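Local coordinates for cystathionine beta-lyase family protein, YNBB B.subtilis ortholog (Clostridium acetobutylicum, PDB 3HVY) that probably acts as a pyridoxal-phosphate-dependent carbon-sulfur lyase of the methionine gamma-lyase family and is putatively linked to aluminium resistance, at residues K178-R184 with V213-N219; I203-R207 with V233-I237; Y221-E226 with R330-I334; S388-D394 with Y404-L409. One frame throughout, in Å; residues are numbered along the deposited sequence.

Contact 1: K178-R184 with V213-N219; sequences KLIHIQR and VIVFVDN
H181 and F216 stand side by side on one face of two parallel strands, their rings meeting rim to rim with planes 23° apart; CD2 of H181 lies 3.7 Å from CD2 of F216. L179 lies alongside the same phenylalanine, its CD2 4.1 Å from CB of F216. Q183 and D218 also point the same way on this face, where one water joins H181 NE2, Q183 OE1 and D218 OD2. Outside partners hold the other ends: S121 OG for H181 ND1, the S185 carbonyl for Q183 NE2, and C220 N for D218 OD1. On the reverse face I180 crosses V213 at a slant, and I182 CD1 reaches V215 CG1. Backbone bonds alternate from K178 O to R184 N, as in the parallel beta-alpha-beta unit formed with helix 196-207. The extended R184 chain (chi1 178°) carries NH1 to N219 OD1 at 2.9 Å, in the guanidinium plane; E229 gives NH1 a second, charged partner. D218 OD2 is also hydrogen-bonded to N1 of the pyridoxal-phosphate-modified lysine at position 244. Such a carboxylate would be expected to stabilise a protonated pyridine nitrogen, and the shared water, donating to OD2, probably helps to hold the carboxylate in place.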
loop_
_atom_site.group_PDB
_atom_site.type_symbol
_atom_site.label_atom_id
_atom_site.label_comp_id
_atom_site.label_asym_id
_atom_site.label_seq_id
_atom_site.Cartn_x
_atom_site.Cartn_y
_atom_site.Cartn_z
ATOM N N LYS D 178 -12.716 -18.214 -36.333
ATOM C CA LYS D 178 -13.173 -16.903 -35.863
ATOM C C LYS D 178 -12.076 -15.949 -35.395
ATOM O O LYS D 178 -12.287 -14.719 -35.313
ATOM C CB LYS D 178 -14.157 -17.107 -34.712
ATOM C CG LYS D 178 -15.345 -18.049 -35.015
ATOM C CD LYS D 178 -16.195 -17.611 -36.200
ATOM C CE LYS D 178 -17.414 -18.498 -36.357
ATOM N NZ LYS D 178 -18.328 -17.797 -37.243
ATOM N N LEU D 179 -10.911 -16.505 -35.106
ATOM C CA LEU D 179 -9.808 -15.752 -34.521
ATOM C C LEU D 179 -8.509 -16.304 -35.039
ATOM O O LEU D 179 -8.304 -17.515 -35.088
ATOM C CB LEU D 179 -9.857 -15.854 -32.991
ATOM C CG LEU D 179 -8.817 -15.027 -32.211
ATOM C CD1 LEU D 179 -9.414 -14.588 -30.896
ATOM C CD2 LEU D 179 -7.496 -15.809 -31.992
ATOM N N ILE D 180 -7.674 -15.390 -35.492
ATOM C CA ILE D 180 -6.313 -15.649 -35.913
ATOM C C ILE D 180 -5.401 -15.039 -34.841
ATOM O O ILE D 180 -5.550 -13.851 -34.444
ATOM C CB ILE D 180 -6.049 -15.029 -37.299
ATOM C CG1 ILE D 180 -6.719 -15.903 -38.378
ATOM C CG2 ILE D 180 -4.559 -14.829 -37.578
ATOM C CD1 ILE D 180 -6.511 -15.416 -39.767
ATOM N N HIS D 181 -4.491 -15.878 -34.383
ATOM C CA HIS D 181 -3.516 -15.547 -33.366
ATOM C C HIS D 181 -2.120 -15.365 -33.973
ATOM O O HIS D 181 -1.600 -16.268 -34.628
ATOM C CB HIS D 181 -3.558 -16.652 -32.312
ATOM C CG HIS D 181 -2.340 -16.717 -31.438
ATOM N ND1 HIS D 181 -1.504 -17.807 -31.433
ATOM C CD2 HIS D 181 -1.805 -15.825 -30.575
ATOM C CE1 HIS D 181 -0.511 -17.586 -30.586
ATOM N NE2 HIS D 181 -0.654 -16.374 -30.078
ATOM N N ILE D 182 -1.578 -14.154 -33.823
ATOM C CA ILE D 182 -0.219 -13.824 -34.247
ATOM C C ILE D 182 0.587 -13.588 -32.960
ATOM O O ILE D 182 0.159 -12.872 -32.083
ATOM C CB ILE D 182 -0.183 -12.565 -35.115
ATOM C CG1 ILE D 182 -1.045 -12.786 -36.379
ATOM C CG2 ILE D 182 1.275 -12.149 -35.454
ATOM C CD1 ILE D 182 -1.186 -11.559 -37.310
ATOM N N GLN D 183 1.737 -14.223 -32.846
ATOM C CA GLN D 183 2.702 -13.916 -31.748
ATOM C C GLN D 183 3.811 -12.979 -32.313
ATOM O O GLN D 183 4.539 -13.347 -33.233
ATOM C CB GLN D 183 3.291 -15.223 -31.280
ATOM C CG GLN D 183 4.163 -15.131 -30.063
ATOM C CD GLN D 183 4.540 -16.502 -29.551
ATOM O OE1 GLN D 183 3.665 -17.336 -29.269
ATOM N NE2 GLN D 183 5.854 -16.750 -29.405
ATOM N N ARG D 184 3.936 -11.777 -31.766
ATOM C CA ARG D 184 4.934 -10.816 -32.244
ATOM C C ARG D 184 6.365 -11.255 -31.898
ATOM O O ARG D 184 7.236 -11.335 -32.767
ATOM C CB ARG D 184 4.629 -9.439 -31.664
ATOM C CG ARG D 184 5.620 -8.363 -32.039
ATOM C CD ARG D 184 5.106 -6.979 -31.543
ATOM N NE ARG D 184 6.055 -5.941 -31.854
ATOM C CZ ARG D 184 5.888 -4.654 -31.543
ATOM N NH1 ARG D 184 4.801 -4.238 -30.894
ATOM N NH2 ARG D 184 6.825 -3.792 -31.859
ATOM N N VAL D 213 -12.828 -11.998 -39.578
ATOM C CA VAL D 213 -12.037 -12.820 -38.649
ATOM C C VAL D 213 -11.279 -11.892 -37.692
ATOM O O VAL D 213 -10.732 -10.883 -38.108
ATOM C CB VAL D 213 -11.094 -13.803 -39.421
ATOM C CG1 VAL D 213 -10.078 -13.012 -40.307
ATOM C CG2 VAL D 213 -10.391 -14.737 -38.470
ATOM N N ILE D 214 -11.297 -12.219 -36.398
ATOM C CA ILE D 214 -10.589 -11.424 -35.407
ATOM C C ILE D 214 -9.089 -11.631 -35.512
ATOM O O ILE D 214 -8.598 -12.737 -35.416
ATOM C CB ILE D 214 -11.071 -11.786 -33.942
ATOM C CG1 ILE D 214 -12.612 -11.657 -33.878
ATOM C CG2 ILE D 214 -10.325 -10.930 -32.912
ATOM C CD1 ILE D 214 -13.298 -12.190 -32.589
ATOM N N VAL D 215 -8.338 -10.569 -35.712
ATOM C CA VAL D 215 -6.890 -10.685 -35.686
ATOM C C VAL D 215 -6.362 -10.234 -34.312
ATOM O O VAL D 215 -6.438 -9.045 -33.939
ATOM C CB VAL D 215 -6.250 -9.916 -36.827
ATOM C CG1 VAL D 215 -4.727 -9.866 -36.621
ATOM C CG2 VAL D 215 -6.664 -10.529 -38.163
ATOM N N PHE D 216 -5.885 -11.221 -33.562
ATOM C CA PHE D 216 -5.304 -11.070 -32.240
ATOM C C PHE D 216 -3.793 -11.137 -32.301
ATOM O O PHE D 216 -3.231 -12.066 -32.922
ATOM C CB PHE D 216 -5.810 -12.161 -31.278
ATOM C CG PHE D 216 -5.086 -12.161 -29.956
ATOM C CD1 PHE D 216 -5.256 -11.115 -29.044
ATOM C CD2 PHE D 216 -4.247 -13.178 -29.617
ATOM C CE1 PHE D 216 -4.551 -11.116 -27.823
ATOM C CE2 PHE D 216 -3.575 -13.159 -28.412
ATOM C CZ PHE D 216 -3.725 -12.113 -27.539
ATOM N N VAL D 217 -3.127 -10.139 -31.709
ATOM C CA VAL D 217 -1.628 -10.183 -31.562
ATOM C C VAL D 217 -1.174 -10.155 -30.083
ATOM O O VAL D 217 -1.504 -9.243 -29.342
ATOM C CB VAL D 217 -0.963 -9.022 -32.310
ATOM C CG1 VAL D 217 0.595 -9.108 -32.335
ATOM C CG2 VAL D 217 -1.515 -8.957 -33.743
ATOM N N ASP D 218 -0.456 -11.193 -29.675
ATOM C CA ASP D 218 0.255 -11.243 -28.398
ATOM C C ASP D 218 1.380 -10.234 -28.540
ATOM O O ASP D 218 2.313 -10.458 -29.322
ATOM C CB ASP D 218 0.791 -12.654 -28.212
ATOM C CG ASP D 218 1.725 -12.791 -27.019
ATOM O OD1 ASP D 218 2.043 -11.752 -26.392
ATOM O OD2 ASP D 218 2.174 -13.955 -26.744
ATOM N N ASN D 219 1.265 -9.095 -27.846
ATOM C CA ASN D 219 2.203 -7.969 -28.046
ATOM C C ASN D 219 3.330 -7.942 -27.013
ATOM O O ASN D 219 4.042 -6.963 -26.917
ATOM C CB ASN D 219 1.437 -6.652 -27.955
ATOM C CG ASN D 219 2.098 -5.561 -28.716
ATOM O OD1 ASN D 219 2.707 -5.823 -29.761
ATOM N ND2 ASN D 219 2.010 -4.298 -28.202
HETATM O O HOH W 1 1.311 -16.061 -28.141
#

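Contact 2: I203-R207 with V233-I237; sequences IKSIR and VGADI
The carbonyl of V233 meets the end of the I203 side chain, with V233 O 3.4 Å from I203 CD1. CG1 of I203 lies beside its own backbone N and the chain runs extended, which carries CD1 onto the peptide between G234 and A235. G234 packs against this isoleucine with backbone alone, and its positive phi of 108° is one that glycine readily adopts. Its carbonyl oxygen accepts from a water at 2.7 Å, and the same water accepts from R207 NE at 2.9 Å, near the guanidinium plane. Helix 196-207 is the crossover between parallel strands 177-183 and 214-218, and the loop touching it leads into strand 237-241, the next neighbour in the central sheet of this pyridoxal-phosphate fold. A235 adds a light apolar touch, its CB 4.5 Å from I203 CD1. D236 then approaches R207 from the opposite direction and forms a salt bridge, OD2 to NH2 at 2.8 Å. The hydrogen bond within it is weak (120° at the proton), and the carboxylate and guanidinium planes are turned 47° apart. D236 OD2 also accepts from V215 N, while R207 NH1 donates to the carbonyls of V213 and N210.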
loop_
_atom_site.group_PDB
_atom_site.type_symbol
_atom_site.label_atom_id
_atom_site.label_comp_id
_atom_site.label_asym_id
_atom_site.label_seq_id
_atom_site.Cartn_x
_atom_site.Cartn_y
_atom_site.Cartn_z
ATOM N N ILE D 203 -1.638 -9.000 -42.213
ATOM C CA ILE D 203 -3.035 -8.619 -41.975
ATOM C C ILE D 203 -3.687 -8.194 -43.285
ATOM O O ILE D 203 -4.799 -8.594 -43.571
ATOM C CB ILE D 203 -3.172 -7.536 -40.883
ATOM C CG1 ILE D 203 -2.699 -8.110 -39.544
ATOM C CG2 ILE D 203 -4.625 -7.073 -40.790
ATOM C CD1 ILE D 203 -2.780 -7.193 -38.308
ATOM N N LYS D 204 -2.960 -7.404 -44.071
ATOM C CA LYS D 204 -3.408 -6.958 -45.395
ATOM C C LYS D 204 -3.737 -8.170 -46.248
ATOM O O LYS D 204 -4.734 -8.173 -46.959
ATOM C CB LYS D 204 -2.316 -6.077 -46.023
ATOM C CG LYS D 204 -2.731 -5.246 -47.171
ATOM C CD LYS D 204 -1.727 -4.150 -47.540
ATOM C CE LYS D 204 -2.134 -3.576 -48.951
ATOM N NZ LYS D 204 -1.376 -2.352 -49.413
ATOM N N SER D 205 -2.948 -9.234 -46.164
ATOM C CA SER D 205 -3.292 -10.452 -46.893
ATOM C C SER D 205 -4.536 -11.123 -46.370
ATOM O O SER D 205 -5.326 -11.646 -47.150
ATOM C CB SER D 205 -2.172 -11.499 -46.827
ATOM O OG SER D 205 -1.064 -11.066 -47.572
ATOM N N ILE D 206 -4.670 -11.198 -45.047
ATOM C CA ILE D 206 -5.871 -11.766 -44.456
ATOM C C ILE D 206 -7.093 -10.973 -44.953
ATOM O O ILE D 206 -8.092 -11.566 -45.346
ATOM C CB ILE D 206 -5.796 -11.797 -42.911
ATOM C CG1 ILE D 206 -4.795 -12.861 -42.457
ATOM C CG2 ILE D 206 -7.200 -12.067 -42.234
ATOM C CD1 ILE D 206 -4.312 -12.637 -41.031
ATOM N N ARG D 207 -6.985 -9.643 -44.964
ATOM C CA ARG D 207 -8.115 -8.825 -45.331
ATOM C C ARG D 207 -8.484 -8.885 -46.817
ATOM O O ARG D 207 -9.534 -8.381 -47.196
ATOM C CB ARG D 207 -7.921 -7.394 -44.878
ATOM C CG ARG D 207 -7.817 -7.237 -43.371
ATOM C CD ARG D 207 -8.902 -8.000 -42.619
ATOM N NE ARG D 207 -8.882 -7.737 -41.172
ATOM C CZ ARG D 207 -9.456 -8.509 -40.247
ATOM N NH1 ARG D 207 -10.093 -9.615 -40.567
ATOM N NH2 ARG D 207 -9.376 -8.176 -38.985
ATOM N N VAL D 233 -1.782 -1.293 -37.435
ATOM C CA VAL D 233 -1.729 -1.929 -38.764
ATOM C C VAL D 233 -2.769 -3.042 -38.936
ATOM O O VAL D 233 -2.540 -4.026 -39.627
ATOM C CB VAL D 233 -0.249 -2.393 -39.087
ATOM C CG1 VAL D 233 0.685 -1.146 -39.162
ATOM C CG2 VAL D 233 0.247 -3.330 -38.086
ATOM N N GLY D 234 -3.891 -2.918 -38.227
ATOM C CA GLY D 234 -5.049 -3.801 -38.424
ATOM C C GLY D 234 -5.366 -4.837 -37.376
ATOM O O GLY D 234 -6.275 -5.628 -37.571
ATOM N N ALA D 235 -4.607 -4.902 -36.296
ATOM C CA ALA D 235 -4.921 -5.838 -35.257
ATOM C C ALA D 235 -6.253 -5.416 -34.636
ATOM O O ALA D 235 -6.463 -4.221 -34.376
ATOM C CB ALA D 235 -3.782 -5.871 -34.164
ATOM N N ASP D 236 -7.132 -6.387 -34.374
ATOM C CA ASP D 236 -8.418 -6.150 -33.700
ATOM C C ASP D 236 -8.326 -6.128 -32.186
ATOM O O ASP D 236 -9.124 -5.507 -31.520
ATOM C CB ASP D 236 -9.413 -7.226 -34.093
ATOM C CG ASP D 236 -9.810 -7.138 -35.562
ATOM O OD1 ASP D 236 -10.155 -6.036 -36.007
ATOM O OD2 ASP D 236 -9.760 -8.176 -36.255
ATOM N N ILE D 237 -7.354 -6.838 -31.646
ATOM C CA ILE D 237 -7.176 -6.950 -30.248
ATOM C C ILE D 237 -5.752 -7.411 -29.973
ATOM O O ILE D 237 -5.167 -8.218 -30.713
ATOM C CB ILE D 237 -8.261 -7.872 -29.611
ATOM C CG1 ILE D 237 -8.131 -7.914 -28.091
ATOM C CG2 ILE D 237 -8.319 -9.253 -30.274
ATOM C CD1 ILE D 237 -9.294 -8.678 -27.349
HETATM O O HOH W 2 -7.941 -5.458 -39.662
#

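Contact 3: Y221-E226 with R330-I334; sequences YGEFVE and RTDII
With CG of Y221 anti to its carbonyl carbon (chi1 -68°) and CG1 of I334 placed likewise, the isoleucine bends again at chi2 (-53°) and lays CD1 over the middle of the tyrosine ring. The methyl stands 3.7 Å from the ring centroid and 8° off the normal, a well-centred CH-pi contact. I333 crosses the same ring at about a right angle, its CG1 3.6 Å from Y221 CD1. The tyrosine hydroxyl is hydrogen-bonded to S388, which ties down the far end of the ring.

At the other end of the contact, T331 turns its OG1 to E226 OE2, donating at 2.9 Å to the anti lone pair of the carboxylate. The same OE2 also accepts from the backbone N of I196, so two donors grip this buried oxygen. V225 fits between these polar and aromatic ends: CG1 lies 3.4 Å from R330 O, while CG2 faces I333 CG2. A water donates to both V225 O and R330 O and bridges the two backbones. I333 N gives only a weak bond to Y221 O.

D332 shapes its own loop: OD1 accepts the backbone N of I334 at 3.0 Å from above the carboxylate plane, and OD2 is bound by the hydroxyls of S193 and S185. This is an Asx turn. The contact thereby joins the loop after strand 214-218, in the large pyridoxal-phosphate domain, to the connection between strands 321-323 and 334-338 of the C-terminal antiparallel sheet, an interdomain junction of the kind found in this fold type.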
loop_
_atom_site.group_PDB
_atom_site.type_symbol
_atom_site.label_atom_id
_atom_site.label_comp_id
_atom_site.label_asym_id
_atom_site.label_seq_id
_atom_site.Cartn_x
_atom_site.Cartn_y
_atom_site.Cartn_z
ATOM N N TYR D 221 6.565 -7.846 -24.993
ATOM C CA TYR D 221 7.945 -7.422 -25.226
ATOM C C TYR D 221 8.105 -6.431 -26.349
ATOM O O TYR D 221 9.211 -5.945 -26.617
ATOM C CB TYR D 221 8.847 -8.581 -25.538
ATOM C CG TYR D 221 9.091 -9.547 -24.385
ATOM C CD1 TYR D 221 9.797 -9.136 -23.287
ATOM C CD2 TYR D 221 8.683 -10.873 -24.436
ATOM C CE1 TYR D 221 10.110 -9.983 -22.272
ATOM C CE2 TYR D 221 8.992 -11.756 -23.366
ATOM C CZ TYR D 221 9.718 -11.280 -22.312
ATOM O OH TYR D 221 10.062 -12.066 -21.232
ATOM N N GLY D 222 7.024 -6.110 -27.023
ATOM C CA GLY D 222 7.159 -5.238 -28.182
ATOM C C GLY D 222 6.741 -3.789 -27.953
ATOM O O GLY D 222 6.933 -2.947 -28.823
ATOM N N GLU D 223 6.153 -3.474 -26.819
ATOM C CA GLU D 223 5.569 -2.148 -26.647
ATOM C C GLU D 223 6.638 -1.132 -26.695
ATOM O O GLU D 223 7.644 -1.307 -26.055
ATOM C CB GLU D 223 4.831 -2.030 -25.308
ATOM C CG GLU D 223 3.691 -3.084 -25.098
ATOM C CD GLU D 223 4.148 -4.410 -24.490
ATOM O OE1 GLU D 223 5.365 -4.622 -24.279
ATOM O OE2 GLU D 223 3.254 -5.257 -24.212
ATOM N N PHE D 224 6.406 -0.064 -27.454
ATOM C CA PHE D 224 7.351 1.055 -27.659
ATOM C C PHE D 224 8.716 0.748 -28.271
ATOM O O PHE D 224 9.587 1.646 -28.296
ATOM C CB PHE D 224 7.566 1.794 -26.349
ATOM C CG PHE D 224 6.296 2.295 -25.734
ATOM C CD1 PHE D 224 5.397 3.028 -26.476
ATOM C CD2 PHE D 224 5.982 2.004 -24.411
ATOM C CE1 PHE D 224 4.210 3.495 -25.916
ATOM C CE2 PHE D 224 4.762 2.432 -23.856
ATOM C CZ PHE D 224 3.904 3.192 -24.606
ATOM N N VAL D 225 8.902 -0.457 -28.814
ATOM C CA VAL D 225 10.125 -0.763 -29.502
ATOM C C VAL D 225 10.137 -0.134 -30.923
ATOM O O VAL D 225 11.193 0.231 -31.445
ATOM C CB VAL D 225 10.413 -2.264 -29.530
ATOM C CG1 VAL D 225 11.713 -2.529 -30.398
ATOM C CG2 VAL D 225 10.547 -2.791 -28.076
ATOM N N GLU D 226 8.972 -0.021 -31.535
ATOM C CA GLU D 226 8.818 0.673 -32.798
ATOM C C GLU D 226 7.898 1.868 -32.555
ATOM O O GLU D 226 7.301 2.020 -31.478
ATOM C CB GLU D 226 8.226 -0.248 -33.878
ATOM C CG GLU D 226 9.101 -1.469 -34.230
ATOM C CD GLU D 226 8.678 -2.169 -35.516
ATOM O OE1 GLU D 226 8.464 -1.469 -36.502
ATOM O OE2 GLU D 226 8.615 -3.420 -35.570
ATOM N N ARG D 330 14.979 -3.694 -34.370
ATOM C CA ARG D 330 14.217 -4.484 -33.438
ATOM C C ARG D 330 12.718 -4.216 -33.383
ATOM O O ARG D 330 12.220 -3.132 -33.729
ATOM C CB ARG D 330 14.825 -4.289 -32.042
ATOM C CG ARG D 330 16.341 -4.517 -31.961
ATOM C CD ARG D 330 16.706 -5.806 -32.553
ATOM N NE ARG D 330 18.152 -6.103 -32.687
ATOM C CZ ARG D 330 18.852 -6.765 -31.769
ATOM N NH1 ARG D 330 18.301 -7.106 -30.631
ATOM N NH2 ARG D 330 20.118 -7.072 -31.979
ATOM N N THR D 331 12.019 -5.261 -32.964
ATOM C CA THR D 331 10.613 -5.167 -32.703
ATOM C C THR D 331 10.261 -5.525 -31.281
ATOM O O THR D 331 9.139 -5.194 -30.812
ATOM C CB THR D 331 9.815 -6.039 -33.693
ATOM O OG1 THR D 331 8.471 -5.586 -33.702
ATOM C CG2 THR D 331 9.846 -7.520 -33.325
ATOM N N ASP D 332 11.174 -6.247 -30.593
ATOM C CA ASP D 332 11.037 -6.532 -29.182
ATOM C C ASP D 332 12.393 -6.353 -28.470
ATOM O O ASP D 332 13.358 -5.934 -29.089
ATOM C CB ASP D 332 10.406 -7.897 -28.946
ATOM C CG ASP D 332 11.287 -9.020 -29.378
ATOM O OD1 ASP D 332 12.503 -8.799 -29.396
ATOM O OD2 ASP D 332 10.789 -10.119 -29.678
ATOM N N ILE D 333 12.422 -6.612 -27.174
ATOM C CA ILE D 333 13.627 -6.405 -26.347
ATOM C C ILE D 333 14.507 -7.653 -26.170
ATOM O O ILE D 333 15.479 -7.634 -25.421
ATOM C CB ILE D 333 13.300 -5.830 -24.934
ATOM C CG1 ILE D 333 12.393 -6.754 -24.135
ATOM C CG2 ILE D 333 12.668 -4.407 -25.012
ATOM C CD1 ILE D 333 12.349 -6.450 -22.627
ATOM N N ILE D 334 14.201 -8.709 -26.888
ATOM C CA ILE D 334 14.893 -9.971 -26.688
ATOM C C ILE D 334 16.146 -10.104 -27.562
ATOM O O ILE D 334 16.136 -9.675 -28.714
ATOM C CB ILE D 334 14.003 -11.161 -27.048
ATOM C CG1 ILE D 334 12.649 -11.085 -26.324
ATOM C CG2 ILE D 334 14.733 -12.500 -26.758
ATOM C CD1 ILE D 334 12.782 -10.926 -24.857
HETATM O O HOH W 3 12.624 -0.398 -33.523
#

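Contact 4: S388-D394 with Y404-L409; sequences SIELSAD and YLQGGL
Backbone hydrogen bonds join S392 with Q406 and D394 with Y404 as hydrogen-bonded antiparallel pairs; between them A393 and L405 make a non-hydrogen-bonded pair. Where the first strand has yet to begin, G408 N reaches back to I389 O at 2.8 Å along a nearly straight bond (175°), coming from above the carbonyl plane. A water accepts from both L391 N and L409 N, bridging the two backbones there.

Side-chain polar bonds centre on Q406. Its CG occupies the position between backbone N and carbonyl carbon (chi1 65°), and a further bend at chi2 (-80°) swings the amide across to the neighbouring strand. There NE2 donates to S392 OG at 3.1 Å, with the serine oxygen in the amide plane, and more weakly to D394 OD1. A water lies between Q406 OE1 and D394 OD2, within bonding distance of both, though it has more acceptors in reach than protons; D394 OD2 has Y188 as an outside partner. These strands form a beta hairpin within the C-terminal antiparallel sheet, flanked by strand 334-338 on one side and strand 376-379 on the other.

Apolar contacts lie on the opposite face from Q406: the L391 and L405 side chains cross obliquely, CD1 to CD1 at 3.9 Å, and A393 CB adds a more distant touch. Beyond the hairpin, E390 and L409 run alongside each other, E390 CG to L409 CD2 at 3.9 Å, while the carboxylate of E390 accepts from the backbone N of F383 and V384.

Backbone packs tightly at G407, whose CA lies 3.3 Å from I389 O.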
loop_
_atom_site.group_PDB
_atom_site.type_symbol
_atom_site.label_atom_id
_atom_site.label_comp_id
_atom_site.label_asym_id
_atom_site.label_seq_id
_atom_site.Cartn_x
_atom_site.Cartn_y
_atom_site.Cartn_z
ATOM N N SER D 388 10.306 -8.827 -16.772
ATOM C CA SER D 388 11.408 -9.041 -17.697
ATOM C C SER D 388 11.887 -7.801 -18.414
ATOM O O SER D 388 12.815 -7.893 -19.211
ATOM C CB SER D 388 11.221 -10.275 -18.573
ATOM O OG SER D 388 9.911 -10.376 -19.045
ATOM N N ILE D 389 11.361 -6.621 -18.042
ATOM C CA ILE D 389 11.939 -5.395 -18.524
ATOM C C ILE D 389 13.226 -5.113 -17.694
ATOM O O ILE D 389 14.047 -4.251 -18.046
ATOM C CB ILE D 389 10.909 -4.244 -18.447
ATOM C CG1 ILE D 389 11.383 -2.970 -19.145
ATOM C CG2 ILE D 389 10.515 -3.984 -16.971
ATOM C CD1 ILE D 389 11.783 -3.149 -20.609
ATOM N N GLU D 390 13.384 -5.804 -16.582
ATOM C CA GLU D 390 14.620 -5.733 -15.805
ATOM C C GLU D 390 15.573 -6.762 -16.355
ATOM O O GLU D 390 15.137 -7.814 -16.844
ATOM C CB GLU D 390 14.398 -6.019 -14.327
ATOM C CG GLU D 390 13.388 -5.174 -13.662
ATOM C CD GLU D 390 13.346 -5.319 -12.141
ATOM O OE1 GLU D 390 14.439 -5.348 -11.468
ATOM O OE2 GLU D 390 12.187 -5.342 -11.610
ATOM N N LEU D 391 16.867 -6.506 -16.206
ATOM C CA LEU D 391 17.903 -7.371 -16.732
ATOM C C LEU D 391 17.689 -8.792 -16.233
ATOM O O LEU D 391 17.670 -9.075 -15.018
ATOM C CB LEU D 391 19.318 -6.893 -16.367
ATOM C CG LEU D 391 20.457 -7.681 -17.022
ATOM C CD1 LEU D 391 20.443 -7.537 -18.555
ATOM C CD2 LEU D 391 21.815 -7.324 -16.443
ATOM N N SER D 392 17.539 -9.678 -17.188
ATOM C CA SER D 392 17.291 -11.112 -16.887
ATOM C C SER D 392 17.681 -11.980 -18.085
ATOM O O SER D 392 17.973 -11.479 -19.153
ATOM C CB SER D 392 15.811 -11.271 -16.580
ATOM O OG SER D 392 14.991 -10.622 -17.582
ATOM N N ALA D 393 17.717 -13.297 -17.908
ATOM C CA ALA D 393 18.110 -14.186 -18.980
ATOM C C ALA D 393 17.574 -15.566 -18.637
ATOM O O ALA D 393 17.334 -15.886 -17.470
ATOM C CB ALA D 393 19.598 -14.243 -19.098
ATOM N N ASP D 394 17.375 -16.375 -19.661
ATOM C CA ASP D 394 16.886 -17.743 -19.481
ATOM C C ASP D 394 17.197 -18.586 -20.686
ATOM O O ASP D 394 17.508 -18.056 -21.762
ATOM C CB ASP D 394 15.384 -17.777 -19.199
ATOM C CG ASP D 394 14.579 -16.886 -20.138
ATOM O OD1 ASP D 394 14.431 -15.668 -19.875
ATOM O OD2 ASP D 394 14.049 -17.419 -21.118
ATOM N N TYR D 404 18.862 -16.594 -23.946
ATOM C CA TYR D 404 18.020 -15.453 -24.234
ATOM C C TYR D 404 18.157 -14.427 -23.144
ATOM O O TYR D 404 17.898 -14.731 -21.990
ATOM C CB TYR D 404 16.573 -15.900 -24.396
ATOM C CG TYR D 404 16.420 -16.987 -25.433
ATOM C CD1 TYR D 404 16.117 -16.698 -26.747
ATOM C CD2 TYR D 404 16.604 -18.298 -25.092
ATOM C CE1 TYR D 404 15.998 -17.720 -27.687
ATOM C CE2 TYR D 404 16.505 -19.289 -26.009
ATOM C CZ TYR D 404 16.201 -18.996 -27.315
ATOM O OH TYR D 404 16.091 -20.027 -28.259
ATOM N N LEU D 405 18.587 -13.225 -23.533
ATOM C CA LEU D 405 18.790 -12.100 -22.635
ATOM C C LEU D 405 17.748 -11.053 -22.942
ATOM O O LEU D 405 17.415 -10.814 -24.088
ATOM C CB LEU D 405 20.181 -11.479 -22.865
ATOM C CG LEU D 405 20.526 -10.242 -22.021
ATOM C CD1 LEU D 405 21.172 -10.693 -20.759
ATOM C CD2 LEU D 405 21.440 -9.265 -22.713
ATOM N N GLN D 406 17.180 -10.468 -21.911
ATOM C CA GLN D 406 16.285 -9.342 -22.104
ATOM C C GLN D 406 16.252 -8.431 -20.913
ATOM O O GLN D 406 16.505 -8.849 -19.800
ATOM C CB GLN D 406 14.861 -9.740 -22.439
ATOM C CG GLN D 406 14.136 -10.460 -21.383
ATOM C CD GLN D 406 14.518 -11.878 -21.349
ATOM O OE1 GLN D 406 14.484 -12.554 -22.372
ATOM N NE2 GLN D 406 14.921 -12.351 -20.188
ATOM N N GLY D 407 15.979 -7.164 -21.176
ATOM C CA GLY D 407 15.764 -6.204 -20.125
ATOM C C GLY D 407 16.978 -5.412 -19.757
ATOM O O GLY D 407 18.048 -5.646 -20.259
ATOM N N GLY D 408 16.747 -4.464 -18.865
ATOM C CA GLY D 408 17.729 -3.563 -18.349
ATOM C C GLY D 408 17.055 -2.221 -18.085
ATOM O O GLY D 408 16.734 -1.470 -19.033
ATOM N N LEU D 409 16.838 -1.920 -16.807
ATOM C CA LEU D 409 16.204 -0.647 -16.445
ATOM C C LEU D 409 17.043 0.495 -16.959
ATOM O O LEU D 409 16.524 1.581 -17.224
ATOM C CB LEU D 409 16.017 -0.529 -14.952
ATOM C CG LEU D 409 15.078 -1.578 -14.318
ATOM C CD1 LEU D 409 15.217 -1.586 -12.814
ATOM C CD2 LEU D 409 13.608 -1.430 -14.777
HETATM O O HOH W 4 17.843 -4.018 -14.835
HETATM O O HOH W 5 13.333 -14.917 -22.862
#

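Contact 1 lies in the central sheet and contact 2 beside it, on the crossover helix, their centres about 9 Å apart; V215 O meets D236 N at 2.8 Å. Contact 3 carries the line toward the C-terminal domain: its centre is about 17 Å from that of contact 1, and R184 NH2 reaches T331 OG1 at 3.1 Å. From there Y221 OH lies 2.8 Å from S388 OG, coupling contact 3 to contact 4 about 13 Å away between centres. Contacts 2 and 4 are the most widely separated, about 30 Å between centres. The cofactor-bearing position 244 is met by D218 of contact 1, while neighbouring N245 touches V225 and I333 of contact 3 and I389 of contact 4.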